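Local structure of hypothetical protein (Bacteroides fragilis, 4I17) at residues N38-V43 against I69-N74; Y64-I69 against I80-A85; W151-L156 against V207-N212. The protein is of unknown function but folds as an all-helical array of TPR repeats, a scaffold that in many relatives mediates protein-protein binding. All coordinates share one frame; numbering follows the deposited sequence.

In the fold
Interactions 1 and 2 are neighbours at the surface: both use helix 58-70, share Ile69, and are joined by a probable backbone hydrogen bond from Tyr73 N to Ala68 O. Interaction 1 lies at the end of that helix, where loops and a helix start meet through a lysine-to-carbonyl bond and a tyrosine ring. Interaction 2 pairs its body with helix 75-88 through a phenylalanine on a glycine, with a salt bridge beside it. Interaction 3 is the buried one, on the other side of the chain's centre and about 32 Å, centre to centre, from interaction 2. It joins helix 149-174 to the end of helix 182-209 by leucine packing and a hydroxyl pair.

Interaction 1 of 3, residues N38-V43 against I69-N74; sequences NNQDSV and IKKNYN
Lys71 NZ gives a hydrogen bond to the backbone oxygen of Asn39, with 2.9 Å between Lys71 NZ and Asn39 O. The C=O...N angle is 152°, and the ammonium sits 22° off the carbonyl plane. Lys71 is deposited in two conformers, so the bond belongs to the one described here. In that conformer the chain bends at chi2 and again at chi4, and the second bend brings the amino group round to the carbonyl. Gln40 lies across the end of the lysine. Nearer the backbone, Lys71 CB rests against Ser42 CB at 3.8 Å.

Tyr73 fills the other half of the contact. With CG anti to the backbone N (chi1 173°), its ring is carried alongside the first turn of helix 42-54. Val43 N stands over one face, 4.0 Å above the plane and toward the rim, while CB of the adjoining Asn74 lies over the opposite face. Val43 CG2 touches Tyr73 CZ at 3.7 Å, and Ser42 OG lies 3.5 Å from Tyr73 CB.

The start of helix 42-54 meets the end of helix 58-70 here. Asp41 is the N-cap of helix 42-54, and its OD2 is also hydrogen-bonded to the hydroxyls of Thr44 and Tyr33; helix 58-70 closes in a Schellman motif with Asn72, at positive phi, as the C-prime residue. One N-H of the lysine ammonium is bonded to a neutral carbonyl, which supplies no counter-ion, so in this conformer a single directional bond, backed by tyrosine packing, ties the two turns together.

Interaction 2 of 3, residues Y64-I69 against I80-A85; sequences YFDIAI and IGKSAA
The ring of Phe65 lays one face on Gly81, whose CA is 3.8 Å from the ring centroid and 16° off the normal, a CH-pi contact. The glycine backbone itself is the surface: Phe65 CE2 comes to 3.4 Å from Gly81 O, and Lys82 N approaches the ring obliquely. Phe65 also meets the ring of Tyr46 from helix 42-54, the two planes steeply tilted. Phe65 CG lies anti to the carbonyl carbon, which swings the ring across to helix 75-88.

Beside this ring Lys82 reaches back over the interface. Its chain runs fully extended and ends in a salt bridge, Lys82 NZ to Asp66 OD1 at 2.8 Å. The ammonium meets that oxygen on the syn side, though 33° out of the carboxylate plane, and Asp66 OD2 is 3.3 Å from Lys82 NZ. Partway along, the lysine runs athwart Ile69, Lys82 CD passing Ile69 CD1 at 4.0 Å.

The helix segments run antiparallel at 157°, their axes 9.1 Å apart, in the manner of stacked TPR helices. Close packing on a bare backbone is therefore combined with a charge pair, which probably favours the ionised forms of both partners.

Interaction 3 of 3, residues W151-L156 against V207-N212; sequences WKTDAL and VTLSPN. With SO4 (sulfate ion), chain B.
Leu209 ends helix 182-209 by packing on helix 149-174, and the two helices, consecutive in the chain, form a helical hairpin in this TPR-type array. At its base, Leu209 CB lies 3.4 Å from Thr153 OG1, the two side chains passing alongside and pointing opposite ways. CG, anti to the carbonyl carbon (chi1 -63°), carries the branch over helix 149-174. There Leu209 CD1 is the atom that does the touching: it comes to 3.7 Å from Leu156 CD1 and also lies 3.8 Å from Lys152 CB. The two leucines meet roughly perpendicular. Lys152 lends only its near end to this apolar patch, since its amino group turns off to the carbonyl oxygens of Thr144 and Val146.

The next residue adds a polar link. Ser210, the first to leave helical geometry, shares a hydrogen bond with Thr153, the oxygens Ser210 OG and Thr153 OG1 being 2.7 Å apart. Thr153 OG1 is hydrogen-bonded to Lys149 O as well, so this buried hydroxyl has two polar partners. Thr153 CG2, on the other branch, packs at 3.7 Å from Ser210 CB.

Farther along the turn, a sulfate, probably from the crystallisation liquor, is held by Lys150 NZ and by Asn212, whose ND2 donates to sulfate O4 at 3.0 Å with an N-H...O angle of 153°.

Interaction 1 of 3, residues N38-V43 against I69-N74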
loop_
_atom_site.group_PDB
_atom_site.type_symbol
_atom_site.label_atom_id
_atom_site.label_comp_id
_atom_site.label_asym_id
_atom_site.label_seq_id
_atom_site.Cartn_x
_atom_site.Cartn_y
_atom_site.Cartn_z
ATOM N N ASN A 38 -22.499 8.478 -24.502
ATOM C CA ASN A 38 -22.733 7.322 -23.627
ATOM C C ASN A 38 -21.453 6.792 -22.952
ATOM O O ASN A 38 -21.374 5.600 -22.659
ATOM C CB ASN A 38 -23.467 6.194 -24.407
ATOM C CG ASN A 38 -24.942 6.464 -24.655
ATOM O OD1 ASN A 38 -25.647 7.066 -23.827
ATOM N ND2 ASN A 38 -25.456 6.007 -25.796
ATOM N N ASN A 39 -20.470 7.681 -22.659
ATOM C CA ASN A 39 -19.241 7.314 -21.928
ATOM C C ASN A 39 -18.509 6.142 -22.563
ATOM O O ASN A 39 -18.110 5.219 -21.860
ATOM C CB ASN A 39 -19.595 6.952 -20.474
ATOM C CG ASN A 39 -20.206 8.089 -19.719
ATOM O OD1 ASN A 39 -19.735 9.225 -19.784
ATOM N ND2 ASN A 39 -21.243 7.797 -18.963
ATOM N N GLN A 40 -18.332 6.171 -23.871
ATOM C CA GLN A 40 -17.730 5.040 -24.583
ATOM C C GLN A 40 -16.226 5.205 -24.851
ATOM O O GLN A 40 -15.520 4.209 -25.001
ATOM C CB GLN A 40 -18.469 4.818 -25.910
ATOM C CG GLN A 40 -19.908 4.324 -25.735
ATOM C CD GLN A 40 -19.977 2.931 -25.132
ATOM O OE1 GLN A 40 -20.313 2.752 -23.952
ATOM N NE2 GLN A 40 -19.639 1.922 -25.927
ATOM N N ASP A 41 -15.742 6.441 -24.920
ATOM C CA ASP A 41 -14.339 6.715 -25.239
ATOM C C ASP A 41 -13.494 6.653 -23.968
ATOM O O ASP A 41 -13.343 7.651 -23.267
ATOM C CB ASP A 41 -14.250 8.087 -25.907
ATOM C CG ASP A 41 -12.881 8.525 -26.390
ATOM O OD1 ASP A 41 -11.884 7.839 -26.068
ATOM O OD2 ASP A 41 -12.800 9.582 -27.039
ATOM N N SER A 42 -12.898 5.485 -23.698
ATOM C CA SER A 42 -12.076 5.292 -22.498
ATOM C C SER A 42 -10.787 6.128 -22.478
ATOM O O SER A 42 -10.310 6.479 -21.388
ATOM C CB SER A 42 -11.734 3.820 -22.334
ATOM O OG SER A 42 -11.259 3.312 -23.565
ATOM N N VAL A 43 -10.193 6.409 -23.646
ATOM C CA VAL A 43 -8.966 7.242 -23.721
ATOM C C VAL A 43 -9.308 8.649 -23.173
ATOM O O VAL A 43 -8.605 9.170 -22.298
ATOM C CB VAL A 43 -8.407 7.315 -25.172
ATOM C CG1 VAL A 43 -7.244 8.309 -25.259
ATOM C CG2 VAL A 43 -7.980 5.922 -25.668
ATOM N N ILE A 69 -11.676 1.889 -16.239
ATOM C CA ILE A 69 -11.541 0.565 -15.640
ATOM C C ILE A 69 -12.562 -0.394 -16.241
ATOM O O ILE A 69 -12.192 -1.504 -16.607
ATOM C CB ILE A 69 -11.641 0.624 -14.100
ATOM C CG1 ILE A 69 -10.458 1.427 -13.530
ATOM C CG2 ILE A 69 -11.698 -0.813 -13.480
ATOM C CD1 ILE A 69 -10.572 1.777 -11.997
ATOM N N LYS A 70 -13.828 0.038 -16.351
ATOM C CA LYS A 70 -14.876 -0.842 -16.865
ATOM C C LYS A 70 -14.657 -1.164 -18.355
ATOM O O LYS A 70 -15.081 -2.232 -18.798
ATOM C CB LYS A 70 -16.257 -0.242 -16.613
ATOM C CG LYS A 70 -16.712 -0.419 -15.176
ATOM C CD LYS A 70 -18.023 0.300 -14.918
ATOM C CE LYS A 70 -18.417 0.266 -13.464
ATOM N NZ LYS A 70 -19.608 1.117 -13.204
ATOM N N LYS A 71 -13.935 -0.303 -19.101
ATOM C CA LYS A 71 -13.639 -0.587 -20.511
ATOM C C LYS A 71 -12.277 -1.309 -20.656
ATOM O O LYS A 71 -11.812 -1.507 -21.783
ATOM C CB LYS A 71 -13.660 0.700 -21.357
ATOM C CG LYS A 71 -14.975 1.490 -21.348
ATOM C CD LYS A 71 -16.179 0.751 -21.953
ATOM C CE LYS A 71 -17.274 1.705 -22.389
ATOM N NZ LYS A 71 -17.903 2.436 -21.248
ATOM N N ASN A 72 -11.637 -1.701 -19.523
ATOM C CA ASN A 72 -10.343 -2.430 -19.497
ATOM C C ASN A 72 -9.261 -1.628 -20.178
ATOM O O ASN A 72 -8.430 -2.192 -20.887
ATOM C CB ASN A 72 -10.469 -3.800 -20.227
ATOM C CG ASN A 72 -11.662 -4.621 -19.848
ATOM O OD1 ASN A 72 -12.572 -4.862 -20.654
ATOM N ND2 ASN A 72 -11.693 -5.035 -18.617
ATOM N N TYR A 73 -9.302 -0.307 -20.013
ATOM C CA TYR A 73 -8.346 0.568 -20.672
ATOM C C TYR A 73 -7.298 1.057 -19.693
ATOM O O TYR A 73 -7.665 1.628 -18.660
ATOM C CB TYR A 73 -9.074 1.794 -21.286
ATOM C CG TYR A 73 -8.095 2.815 -21.829
ATOM C CD1 TYR A 73 -7.316 2.533 -22.950
ATOM C CD2 TYR A 73 -7.899 4.032 -21.184
ATOM C CE1 TYR A 73 -6.347 3.429 -23.397
ATOM C CE2 TYR A 73 -6.960 4.949 -21.646
ATOM C CZ TYR A 73 -6.165 4.629 -22.734
ATOM O OH TYR A 73 -5.236 5.529 -23.193
ATOM N N ASN A 74 -5.997 0.939 -20.062
ATOM C CA ASN A 74 -4.904 1.539 -19.275
ATOM C C ASN A 74 -5.105 1.257 -17.779
ATOM O O ASN A 74 -5.096 2.172 -16.952
ATOM C CB ASN A 74 -4.975 3.065 -19.540
ATOM C CG ASN A 74 -3.731 3.854 -19.285
ATOM O OD1 ASN A 74 -2.667 3.303 -19.053
ATOM N ND2 ASN A 74 -3.856 5.179 -19.305
#

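Interaction 2 of 3, residues Y64-I69 against I80-A85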
loop_
_atom_site.group_PDB
_atom_site.type_symbol
_atom_site.label_atom_id
_atom_site.label_comp_id
_atom_site.label_asym_id
_atom_site.label_seq_id
_atom_site.Cartn_x
_atom_site.Cartn_y
_atom_site.Cartn_z
ATOM N N TYR A 64 -14.664 9.087 -13.621
ATOM C CA TYR A 64 -14.073 8.939 -14.947
ATOM C C TYR A 64 -13.033 7.819 -14.978
ATOM O O TYR A 64 -13.037 7.039 -15.929
ATOM C CB TYR A 64 -13.493 10.264 -15.472
ATOM C CG TYR A 64 -14.636 11.190 -15.806
ATOM C CD1 TYR A 64 -15.489 10.915 -16.873
ATOM C CD2 TYR A 64 -14.946 12.268 -14.984
ATOM C CE1 TYR A 64 -16.618 11.704 -17.117
ATOM C CE2 TYR A 64 -16.062 13.071 -15.229
ATOM C CZ TYR A 64 -16.895 12.781 -16.289
ATOM O OH TYR A 64 -17.994 13.570 -16.498
ATOM N N PHE A 65 -12.181 7.692 -13.948
ATOM C CA PHE A 65 -11.240 6.550 -13.969
ATOM C C PHE A 65 -12.022 5.215 -13.960
ATOM O O PHE A 65 -11.580 4.255 -14.578
ATOM C CB PHE A 65 -10.272 6.630 -12.797
ATOM C CG PHE A 65 -9.292 7.777 -12.905
ATOM C CD1 PHE A 65 -8.426 7.879 -13.997
ATOM C CD2 PHE A 65 -9.199 8.735 -11.891
ATOM C CE1 PHE A 65 -7.476 8.896 -14.060
ATOM C CE2 PHE A 65 -8.243 9.750 -11.955
ATOM C CZ PHE A 65 -7.373 9.811 -13.032
ATOM N N ASP A 66 -13.204 5.179 -13.317
ATOM C CA ASP A 66 -14.043 3.972 -13.282
ATOM C C ASP A 66 -14.503 3.571 -14.699
ATOM O O ASP A 66 -14.627 2.383 -14.983
ATOM C CB ASP A 66 -15.277 4.211 -12.395
ATOM C CG ASP A 66 -15.228 3.611 -11.001
ATOM O OD1 ASP A 66 -14.648 2.507 -10.844
ATOM O OD2 ASP A 66 -15.867 4.186 -10.086
ATOM N N ILE A 67 -14.766 4.559 -15.570
ATOM C CA ILE A 67 -15.182 4.337 -16.967
ATOM C C ILE A 67 -14.044 3.631 -17.664
ATOM O O ILE A 67 -14.259 2.605 -18.308
ATOM C CB ILE A 67 -15.614 5.638 -17.707
ATOM C CG1 ILE A 67 -16.885 6.259 -17.055
ATOM C CG2 ILE A 67 -15.853 5.368 -19.216
ATOM C CD1 ILE A 67 -17.258 7.680 -17.587
ATOM N N ALA A 68 -12.820 4.145 -17.513
ATOM C CA ALA A 68 -11.641 3.509 -18.111
ATOM C C ALA A 68 -11.476 2.092 -17.573
ATOM O O ALA A 68 -11.222 1.167 -18.351
ATOM C CB ALA A 68 -10.388 4.339 -17.828
ATOM N N ILE A 69 -11.676 1.889 -16.239
ATOM C CA ILE A 69 -11.541 0.565 -15.640
ATOM C C ILE A 69 -12.562 -0.394 -16.241
ATOM O O ILE A 69 -12.192 -1.504 -16.607
ATOM C CB ILE A 69 -11.641 0.624 -14.100
ATOM C CG1 ILE A 69 -10.458 1.427 -13.530
ATOM C CG2 ILE A 69 -11.698 -0.813 -13.480
ATOM C CD1 ILE A 69 -10.572 1.777 -11.997
ATOM N N ILE A 80 -4.556 3.516 -10.347
ATOM C CA ILE A 80 -3.676 4.429 -9.604
ATOM C C ILE A 80 -4.350 5.785 -9.520
ATOM O O ILE A 80 -4.386 6.387 -8.446
ATOM C CB ILE A 80 -2.259 4.504 -10.223
ATOM C CG1 ILE A 80 -1.503 3.185 -10.007
ATOM C CG2 ILE A 80 -1.447 5.719 -9.682
ATOM C CD1 ILE A 80 -0.317 2.992 -10.977
ATOM N N GLY A 81 -4.930 6.220 -10.642
ATOM C CA GLY A 81 -5.659 7.480 -10.703
ATOM C C GLY A 81 -6.844 7.514 -9.759
ATOM O O GLY A 81 -7.049 8.502 -9.063
ATOM N N LYS A 82 -7.644 6.450 -9.753
ATOM C CA LYS A 82 -8.803 6.355 -8.878
ATOM C C LYS A 82 -8.347 6.365 -7.418
ATOM O O LYS A 82 -8.934 7.091 -6.610
ATOM C CB LYS A 82 -9.608 5.086 -9.180
ATOM C CG LYS A 82 -10.944 5.086 -8.469
ATOM C CD LYS A 82 -11.771 3.887 -8.877
ATOM C CE LYS A 82 -13.037 3.836 -8.078
ATOM N NZ LYS A 82 -13.707 2.524 -8.248
ATOM N N SER A 83 -7.290 5.583 -7.088
ATOM C CA SER A 83 -6.762 5.545 -5.715
ATOM C C SER A 83 -6.288 6.937 -5.299
ATOM O O SER A 83 -6.598 7.382 -4.193
ATOM C CB SER A 83 -5.622 4.533 -5.593
ATOM O OG SER A 83 -4.392 5.031 -6.095
ATOM N N ALA A 84 -5.550 7.644 -6.198
ATOM C CA ALA A 84 -5.030 8.986 -5.917
ATOM C C ALA A 84 -6.151 9.964 -5.619
ATOM O O ALA A 84 -5.990 10.849 -4.770
ATOM C CB ALA A 84 -4.177 9.501 -7.069
ATOM N N ALA A 85 -7.281 9.835 -6.330
ATOM C CA ALA A 85 -8.438 10.702 -6.112
ATOM C C ALA A 85 -8.970 10.500 -4.692
ATOM O O ALA A 85 -9.259 11.473 -4.010
ATOM C CB ALA A 85 -9.525 10.398 -7.149
#

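Interaction 3 of 3, residues W151-L156 against V207-N212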
loop_
_atom_site.group_PDB
_atom_site.type_symbol
_atom_site.label_atom_id
_atom_site.label_comp_id
_atom_site.label_asym_id
_atom_site.label_seq_id
_atom_site.Cartn_x
_atom_site.Cartn_y
_atom_site.Cartn_z
ATOM N N TRP A 151 10.088 -6.380 -2.124
ATOM C CA TRP A 151 9.113 -5.774 -1.227
ATOM C C TRP A 151 8.674 -6.753 -0.182
ATOM O O TRP A 151 8.408 -6.355 0.956
ATOM C CB TRP A 151 7.932 -5.249 -2.018
ATOM C CG TRP A 151 8.309 -3.991 -2.736
ATOM C CD1 TRP A 151 8.884 -3.892 -3.972
ATOM C CD2 TRP A 151 8.265 -2.661 -2.202
ATOM N NE1 TRP A 151 9.169 -2.567 -4.254
ATOM C CE2 TRP A 151 8.781 -1.791 -3.192
ATOM C CE3 TRP A 151 7.882 -2.121 -0.963
ATOM C CZ2 TRP A 151 8.897 -0.415 -2.988
ATOM C CZ3 TRP A 151 7.918 -0.743 -0.803
ATOM C CH2 TRP A 151 8.434 0.087 -1.804
ATOM N N LYS A 152 8.622 -8.047 -0.537
ATOM C CA LYS A 152 8.293 -9.073 0.459
ATOM C C LYS A 152 9.380 -9.093 1.515
ATOM O O LYS A 152 9.092 -9.239 2.705
ATOM C CB LYS A 152 8.211 -10.452 -0.199
ATOM C CG LYS A 152 6.883 -10.807 -0.842
ATOM C CD LYS A 152 6.893 -12.337 -1.062
ATOM C CE LYS A 152 5.956 -12.832 -2.130
ATOM N NZ LYS A 152 4.536 -12.795 -1.677
ATOM N N THR A 153 10.643 -8.996 1.076
ATOM C CA THR A 153 11.781 -9.019 2.002
ATOM C C THR A 153 11.656 -7.905 3.027
ATOM O O THR A 153 11.891 -8.153 4.187
ATOM C CB THR A 153 13.095 -8.862 1.246
ATOM O OG1 THR A 153 13.248 -9.967 0.369
ATOM C CG2 THR A 153 14.303 -8.757 2.177
ATOM N N ASP A 154 11.339 -6.665 2.621
ATOM C CA ASP A 154 11.309 -5.657 3.698
ATOM C C ASP A 154 10.029 -5.735 4.599
ATOM O O ASP A 154 10.096 -5.334 5.761
ATOM C CB ASP A 154 11.562 -4.287 3.128
ATOM C CG ASP A 154 13.046 -4.224 2.710
ATOM O OD1 ASP A 154 13.906 -3.976 3.595
ATOM O OD2 ASP A 154 13.351 -4.539 1.530
ATOM N N ALA A 155 8.940 -6.381 4.136
ATOM C CA ALA A 155 7.794 -6.613 5.035
ATOM C C ALA A 155 8.202 -7.703 6.059
ATOM O O ALA A 155 7.884 -7.587 7.248
ATOM C CB ALA A 155 6.579 -7.046 4.232
ATOM N N LEU A 156 8.922 -8.752 5.603
ATOM C CA LEU A 156 9.398 -9.839 6.501
ATOM C C LEU A 156 10.450 -9.334 7.451
ATOM O O LEU A 156 10.448 -9.711 8.624
ATOM C CB LEU A 156 9.945 -11.006 5.666
ATOM C CG LEU A 156 8.886 -11.748 4.886
ATOM C CD1 LEU A 156 9.516 -12.622 3.835
ATOM C CD2 LEU A 156 7.980 -12.583 5.789
ATOM N N VAL A 207 15.978 -13.501 4.562
ATOM C CA VAL A 207 17.336 -13.883 4.131
ATOM C C VAL A 207 17.239 -14.779 2.866
ATOM O O VAL A 207 17.994 -14.589 1.903
ATOM C CB VAL A 207 18.101 -14.591 5.290
ATOM C CG1 VAL A 207 19.388 -15.247 4.790
ATOM C CG2 VAL A 207 18.406 -13.613 6.428
ATOM N N THR A 208 16.309 -15.747 2.871
ATOM C CA THR A 208 16.122 -16.654 1.720
ATOM C C THR A 208 15.775 -15.855 0.460
ATOM O O THR A 208 16.362 -16.098 -0.601
ATOM C CB THR A 208 15.071 -17.704 2.070
ATOM O OG1 THR A 208 15.633 -18.535 3.092
ATOM C CG2 THR A 208 14.631 -18.533 0.877
ATOM N N LEU A 209 14.870 -14.883 0.570
ATOM C CA LEU A 209 14.508 -14.098 -0.618
ATOM C C LEU A 209 15.591 -13.131 -1.062
ATOM O O LEU A 209 15.716 -12.880 -2.263
ATOM C CB LEU A 209 13.234 -13.285 -0.323
ATOM C CG LEU A 209 11.971 -14.088 -0.030
ATOM C CD1 LEU A 209 10.855 -13.157 0.392
ATOM C CD2 LEU A 209 11.505 -14.909 -1.258
ATOM N N SER A 210 16.359 -12.554 -0.111
ATOM C CA SER A 210 17.374 -11.543 -0.408
ATOM C C SER A 210 18.677 -11.857 0.299
ATOM O O SER A 210 19.038 -11.196 1.281
ATOM C CB SER A 210 16.880 -10.157 -0.007
ATOM O OG SER A 210 15.740 -9.741 -0.744
ATOM N N PRO A 211 19.418 -12.865 -0.202
ATOM C CA PRO A 211 20.690 -13.232 0.457
ATOM C C PRO A 211 21.733 -12.106 0.415
ATOM O O PRO A 211 22.640 -12.114 1.227
ATOM C CB PRO A 211 21.167 -14.478 -0.304
ATOM C CG PRO A 211 20.106 -14.840 -1.239
ATOM C CD PRO A 211 19.110 -13.745 -1.350
ATOM N N ASN A 212 21.567 -11.101 -0.463
ATOM C CA ASN A 212 22.515 -9.966 -0.532
ATOM C C ASN A 212 22.331 -8.975 0.616
ATOM O O ASN A 212 23.171 -8.096 0.802
ATOM C CB ASN A 212 22.309 -9.207 -1.847
ATOM C CG ASN A 212 20.887 -8.729 -1.982
ATOM O OD1 ASN A 212 19.930 -9.528 -2.035
ATOM N ND2 ASN A 212 20.707 -7.429 -1.985
HETATM S S SO4 B . 18.140 -4.621 -2.852
HETATM O O1 SO4 B . 17.082 -4.300 -1.906
HETATM O O2 SO4 B . 17.845 -3.993 -4.138
HETATM O O3 SO4 B . 19.427 -4.135 -2.364
HETATM O O4 SO4 B . 18.193 -6.071 -3.006
#